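Local coordinates for protein aminoglycoside acetyltransferase meta-AAC0020 (Uncultured bacterium, PDB 5F47) that probably transfers an acetyl group from acetyl-coenzyme A to aminoglycoside antibiotics, as a GNAT-fold resistance enzyme from a soil metagenome, at residues I13-F24 / L52-L63. Numbering follows the deposited sequence.
Sequences IERLAENDLPKF and LNQNNFYVFVAL. With CA (calcium ion), chain I.
The N-terminal edge of the GNAT sheet is built here: strand 11-15 pairs antiparallel with strand 57-64, I13 opposite A62, E14 opposite V61 and R15 opposite F60. The short strand axes run at 155° and approach to 4.7 Å. E14 and V61 form the hydrogen-bonded pair, E14 N to V61 O at 2.9 Å and V61 N to E14 O at 2.8 Å, both nearly straight. L16 N still reaches V59 O, but the return bond is replaced by a water that donates to L16 O and accepts from V59 N, which indicates that the strands part at this point.

On the face carrying R15 and F60, the arginine chain lies alongside the ring. Its CG sits over one face of F60 in a CH-pi contact, 4.0 Å from the ring centroid, while helix 103-117 presents F114 edge-to-face with F60. With R15 CG anti to the backbone N (chi1 -176°) and the chain still extended at the next bond, CG and then CD run along the ring, CD reaching F60 CZ.

Across the sheet, L16 splits its methyls: CD1 meets V59 CG1 and CD2 meets V61 CG2, both at 3.6 Å. F24, from helix 21-34, brings CZ to the edge of the F57 ring with the ring planes 54° apart, and its CD2 packs against L52 CD1. The other methyl of L52, CD2, pushes into the A17-D20 turn, itself fastened by a nearly straight bond from A17 N to D20 OD2.

From within that turn, E18 reaches a calcium ion that joins it to the end of helix 45-53 and the loop that follows. Four waters complete seven ligands; the protein supplies E18 OE2 at 2.2 Å, N53 O and N55 OD1, with N53 engaged through its backbone oxygen while its OD1 accepts from Q49 NE2.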
loop_
_atom_site.group_PDB
_atom_site.type_symbol
_atom_site.label_atom_id
_atom_site.label_comp_id
_atom_site.label_asym_id
_atom_site.label_seq_id
_atom_site.Cartn_x
_atom_site.Cartn_y
_atom_site.Cartn_z
ATOM N N ILE B 13 24.575 4.877 0.008
ATOM C CA ILE B 13 23.162 4.572 -0.183
ATOM C C ILE B 13 23.033 3.722 -1.429
ATOM O O ILE B 13 23.502 4.113 -2.501
ATOM C CB ILE B 13 22.289 5.836 -0.334
ATOM C CG1 ILE B 13 22.422 6.738 0.896
ATOM C CG2 ILE B 13 20.837 5.455 -0.566
ATOM C CD1 ILE B 13 21.797 6.167 2.138
ATOM N N GLU B 14 22.426 2.550 -1.287
ATOM C CA GLU B 14 22.375 1.599 -2.382
ATOM C C GLU B 14 21.000 0.977 -2.503
ATOM O O GLU B 14 20.300 0.776 -1.506
ATOM C CB GLU B 14 23.442 0.511 -2.198
ATOM C CG GLU B 14 24.869 1.068 -2.264
ATOM C CD GLU B 14 25.955 0.016 -2.096
ATOM O OE1 GLU B 14 25.631 -1.190 -2.048
ATOM O OE2 GLU B 14 27.142 0.408 -2.016
ATOM N N ARG B 15 20.612 0.686 -3.737
ATOM C CA ARG B 15 19.364 -0.006 -4.008
ATOM C C ARG B 15 19.664 -1.494 -4.157
ATOM O O ARG B 15 20.544 -1.863 -4.930
ATOM C CB ARG B 15 18.698 0.555 -5.270
ATOM C CG ARG B 15 17.336 -0.063 -5.569
ATOM C CD ARG B 15 16.717 0.558 -6.819
ATOM N NE ARG B 15 17.276 0.007 -8.053
ATOM C CZ ARG B 15 18.108 0.651 -8.869
ATOM N NH1 ARG B 15 18.508 1.891 -8.600
ATOM N NH2 ARG B 15 18.541 0.047 -9.967
ATOM N N LEU B 16 18.969 -2.347 -3.407
ATOM C CA LEU B 16 19.298 -3.768 -3.417
ATOM C C LEU B 16 18.956 -4.426 -4.748
ATOM O O LEU B 16 17.928 -4.126 -5.371
ATOM C CB LEU B 16 18.593 -4.501 -2.279
ATOM C CG LEU B 16 18.985 -4.125 -0.846
ATOM C CD1 LEU B 16 18.434 -5.198 0.089
ATOM C CD2 LEU B 16 20.489 -3.953 -0.652
ATOM N N ALA B 17 19.847 -5.310 -5.178
ATOM C CA ALA B 17 19.672 -6.084 -6.397
ATOM C C ALA B 17 19.277 -7.496 -6.000
ATOM O O ALA B 17 19.217 -7.817 -4.808
ATOM C CB ALA B 17 20.951 -6.082 -7.227
ATOM N N GLU B 18 19.033 -8.352 -6.987
ATOM C CA GLU B 18 18.583 -9.713 -6.689
ATOM C C GLU B 18 19.630 -10.548 -5.951
ATOM O O GLU B 18 19.277 -11.513 -5.282
ATOM C CB GLU B 18 18.161 -10.429 -7.972
ATOM C CG GLU B 18 16.893 -9.870 -8.588
ATOM C CD GLU B 18 16.389 -10.713 -9.742
ATOM O OE1 GLU B 18 17.181 -11.506 -10.296
ATOM O OE2 GLU B 18 15.195 -10.590 -10.088
ATOM N N ASN B 19 20.900 -10.165 -6.037
ATOM C CA ASN B 19 21.952 -10.901 -5.338
ATOM C C ASN B 19 22.154 -10.417 -3.901
ATOM O O ASN B 19 23.111 -10.809 -3.235
ATOM C CB ASN B 19 23.273 -10.824 -6.125
ATOM C CG ASN B 19 23.920 -9.440 -6.098
ATOM O OD1 ASN B 19 23.291 -8.439 -5.765
ATOM N ND2 ASN B 19 25.198 -9.388 -6.474
ATOM N N ASP B 20 21.235 -9.585 -3.409
ATOM C CA ASP B 20 21.433 -8.943 -2.109
ATOM C C ASP B 20 20.589 -9.492 -0.959
ATOM O O ASP B 20 20.303 -8.771 -0.009
ATOM C CB ASP B 20 21.189 -7.431 -2.231
ATOM C CG ASP B 20 22.362 -6.699 -2.871
ATOM O OD1 ASP B 20 23.520 -6.998 -2.507
ATOM O OD2 ASP B 20 22.135 -5.815 -3.725
ATOM N N LEU B 21 20.219 -10.769 -1.012
ATOM C CA LEU B 21 19.490 -11.357 0.115
ATOM C C LEU B 21 20.174 -11.140 1.473
ATOM O O LEU B 21 19.483 -10.848 2.447
ATOM C CB LEU B 21 19.250 -12.848 -0.102
ATOM C CG LEU B 21 18.355 -13.500 0.954
ATOM C CD1 LEU B 21 17.011 -12.788 1.079
ATOM C CD2 LEU B 21 18.161 -14.971 0.629
ATOM N N PRO B 22 21.517 -11.284 1.559
ATOM C CA PRO B 22 22.115 -11.046 2.881
ATOM C C PRO B 22 21.869 -9.646 3.432
ATOM O O PRO B 22 21.586 -9.521 4.625
ATOM C CB PRO B 22 23.614 -11.267 2.630
ATOM C CG PRO B 22 23.649 -12.232 1.517
ATOM C CD PRO B 22 22.531 -11.797 0.613
ATOM N N LYS B 23 21.968 -8.616 2.592
ATOM C CA LYS B 23 21.697 -7.261 3.057
ATOM C C LYS B 23 20.217 -7.080 3.377
ATOM O O LYS B 23 19.871 -6.343 4.294
ATOM C CB LYS B 23 22.153 -6.228 2.023
ATOM C CG LYS B 23 23.668 -6.062 1.984
ATOM C CD LYS B 23 24.092 -5.147 0.846
ATOM C CE LYS B 23 25.611 -5.029 0.764
ATOM N NZ LYS B 23 26.032 -4.321 -0.478
ATOM N N PHE B 24 19.348 -7.756 2.628
ATOM C CA PHE B 24 17.909 -7.696 2.885
ATOM C C PHE B 24 17.613 -8.266 4.279
ATOM O O PHE B 24 16.874 -7.659 5.060
ATOM C CB PHE B 24 17.163 -8.467 1.792
ATOM C CG PHE B 24 15.655 -8.298 1.791
ATOM C CD1 PHE B 24 15.022 -7.191 2.353
ATOM C CD2 PHE B 24 14.868 -9.278 1.198
ATOM C CE1 PHE B 24 13.620 -7.083 2.323
ATOM C CE2 PHE B 24 13.497 -9.174 1.148
ATOM C CZ PHE B 24 12.862 -8.084 1.714
ATOM N N LEU B 52 12.438 -10.362 -3.041
ATOM C CA LEU B 52 13.502 -9.516 -3.570
ATOM C C LEU B 52 13.552 -9.564 -5.091
ATOM O O LEU B 52 13.946 -8.577 -5.736
ATOM C CB LEU B 52 14.847 -9.933 -2.970
ATOM C CG LEU B 52 16.035 -8.994 -3.131
ATOM C CD1 LEU B 52 15.722 -7.673 -2.451
ATOM C CD2 LEU B 52 17.269 -9.636 -2.517
ATOM N N ASN B 53 13.159 -10.703 -5.669
ATOM C CA ASN B 53 13.123 -10.874 -7.126
ATOM C C ASN B 53 11.973 -10.149 -7.827
ATOM O O ASN B 53 12.017 -9.965 -9.039
ATOM C CB ASN B 53 13.021 -12.365 -7.498
ATOM C CG ASN B 53 14.324 -13.124 -7.308
ATOM O OD1 ASN B 53 15.398 -12.540 -7.162
ATOM N ND2 ASN B 53 14.228 -14.448 -7.320
ATOM N N GLN B 54 10.932 -9.773 -7.083
ATOM C CA GLN B 54 9.762 -9.136 -7.707
ATOM C C GLN B 54 10.152 -7.804 -8.336
ATOM O O GLN B 54 10.962 -7.061 -7.782
ATOM C CB GLN B 54 8.630 -8.923 -6.691
ATOM C CG GLN B 54 8.082 -10.217 -6.099
ATOM C CD GLN B 54 6.983 -10.018 -5.064
ATOM O OE1 GLN B 54 6.641 -10.951 -4.320
ATOM N NE2 GLN B 54 6.408 -8.817 -5.018
ATOM N N ASN B 55 9.560 -7.504 -9.484
ATOM C CA ASN B 55 9.881 -6.259 -10.173
ATOM C C ASN B 55 8.989 -5.091 -9.752
ATOM O O ASN B 55 9.006 -4.023 -10.384
ATOM C CB ASN B 55 9.801 -6.461 -11.683
ATOM C CG ASN B 55 10.762 -7.524 -12.164
ATOM O OD1 ASN B 55 11.839 -7.700 -11.591
ATOM N ND2 ASN B 55 10.382 -8.239 -13.219
ATOM N N ASN B 56 8.224 -5.299 -8.685
ATOM C CA ASN B 56 7.382 -4.247 -8.100
ATOM C C ASN B 56 7.723 -3.982 -6.640
ATOM O O ASN B 56 6.921 -3.419 -5.889
ATOM C CB ASN B 56 5.920 -4.631 -8.224
ATOM C CG ASN B 56 5.634 -5.999 -7.648
ATOM O OD1 ASN B 56 6.381 -6.505 -6.788
ATOM N ND2 ASN B 56 4.535 -6.597 -8.091
ATOM N N PHE B 57 8.931 -4.375 -6.252
ATOM C CA PHE B 57 9.400 -4.232 -4.882
ATOM C C PHE B 57 10.838 -3.767 -4.916
ATOM O O PHE B 57 11.675 -4.384 -5.571
ATOM C CB PHE B 57 9.276 -5.573 -4.137
ATOM C CG PHE B 57 9.717 -5.522 -2.715
ATOM C CD1 PHE B 57 8.947 -4.852 -1.773
ATOM C CD2 PHE B 57 10.889 -6.160 -2.305
ATOM C CE1 PHE B 57 9.336 -4.817 -0.434
ATOM C CE2 PHE B 57 11.282 -6.131 -0.978
ATOM C CZ PHE B 57 10.503 -5.459 -0.038
ATOM N N TYR B 58 11.123 -2.668 -4.230
ATOM C CA TYR B 58 12.474 -2.103 -4.213
ATOM C C TYR B 58 12.892 -1.721 -2.802
ATOM O O TYR B 58 12.154 -1.054 -2.080
ATOM C CB TYR B 58 12.571 -0.877 -5.121
ATOM C CG TYR B 58 12.483 -1.177 -6.586
ATOM C CD1 TYR B 58 13.594 -1.639 -7.281
ATOM C CD2 TYR B 58 11.308 -0.975 -7.285
ATOM C CE1 TYR B 58 13.533 -1.902 -8.640
ATOM C CE2 TYR B 58 11.239 -1.230 -8.643
ATOM C CZ TYR B 58 12.351 -1.698 -9.308
ATOM O OH TYR B 58 12.289 -1.947 -10.659
ATOM N N VAL B 59 14.121 -2.100 -2.460
ATOM C CA VAL B 59 14.690 -1.887 -1.140
ATOM C C VAL B 59 15.892 -0.960 -1.261
ATOM O O VAL B 59 16.760 -1.167 -2.114
ATOM C CB VAL B 59 15.144 -3.211 -0.499
ATOM C CG1 VAL B 59 15.657 -2.978 0.908
ATOM C CG2 VAL B 59 14.002 -4.223 -0.477
ATOM N N PHE B 60 15.939 0.075 -0.429
ATOM C CA PHE B 60 17.102 0.954 -0.404
ATOM C C PHE B 60 17.764 0.836 0.953
ATOM O O PHE B 60 17.077 0.843 1.972
ATOM C CB PHE B 60 16.702 2.402 -0.678
ATOM C CG PHE B 60 16.170 2.631 -2.065
ATOM C CD1 PHE B 60 14.865 2.285 -2.378
ATOM C CD2 PHE B 60 16.974 3.170 -3.051
ATOM C CE1 PHE B 60 14.371 2.482 -3.654
ATOM C CE2 PHE B 60 16.477 3.375 -4.330
ATOM C CZ PHE B 60 15.172 3.008 -4.623
ATOM N N VAL B 61 19.085 0.734 0.974
ATOM C CA VAL B 61 19.800 0.619 2.240
ATOM C C VAL B 61 20.898 1.652 2.412
ATOM O O VAL B 61 21.423 2.218 1.449
ATOM C CB VAL B 61 20.414 -0.789 2.418
ATOM C CG1 VAL B 61 19.313 -1.850 2.379
ATOM C CG2 VAL B 61 21.486 -1.086 1.373
ATOM N N ALA B 62 21.237 1.892 3.672
ATOM C CA ALA B 62 22.361 2.753 4.017
ATOM C C ALA B 62 23.442 1.899 4.637
ATOM O O ALA B 62 23.164 1.073 5.508
ATOM C CB ALA B 62 21.931 3.845 4.967
ATOM N N LEU B 63 24.680 2.103 4.194
ATOM C CA LEU B 63 25.787 1.257 4.604
ATOM C C LEU B 63 26.918 2.085 5.166
ATOM O O LEU B 63 27.278 3.114 4.596
ATOM C CB LEU B 63 26.307 0.448 3.424
ATOM C CG LEU B 63 25.412 -0.661 2.884
ATOM C CD1 LEU B 63 25.511 -0.702 1.374
ATOM C CD2 LEU B 63 25.844 -1.985 3.479
HETATM CA CA CA I . 13.574 -9.136 -10.649
HETATM O O HOH W 1 15.429 -3.917 -4.150
HETATM O O HOH W 2 13.967 -7.743 -8.554
HETATM O O HOH W 3 12.209 -10.880 -11.460
HETATM O O HOH W 4 14.202 -9.283 -12.948
HETATM O O HOH W 5 15.050 -7.329 -11.108
#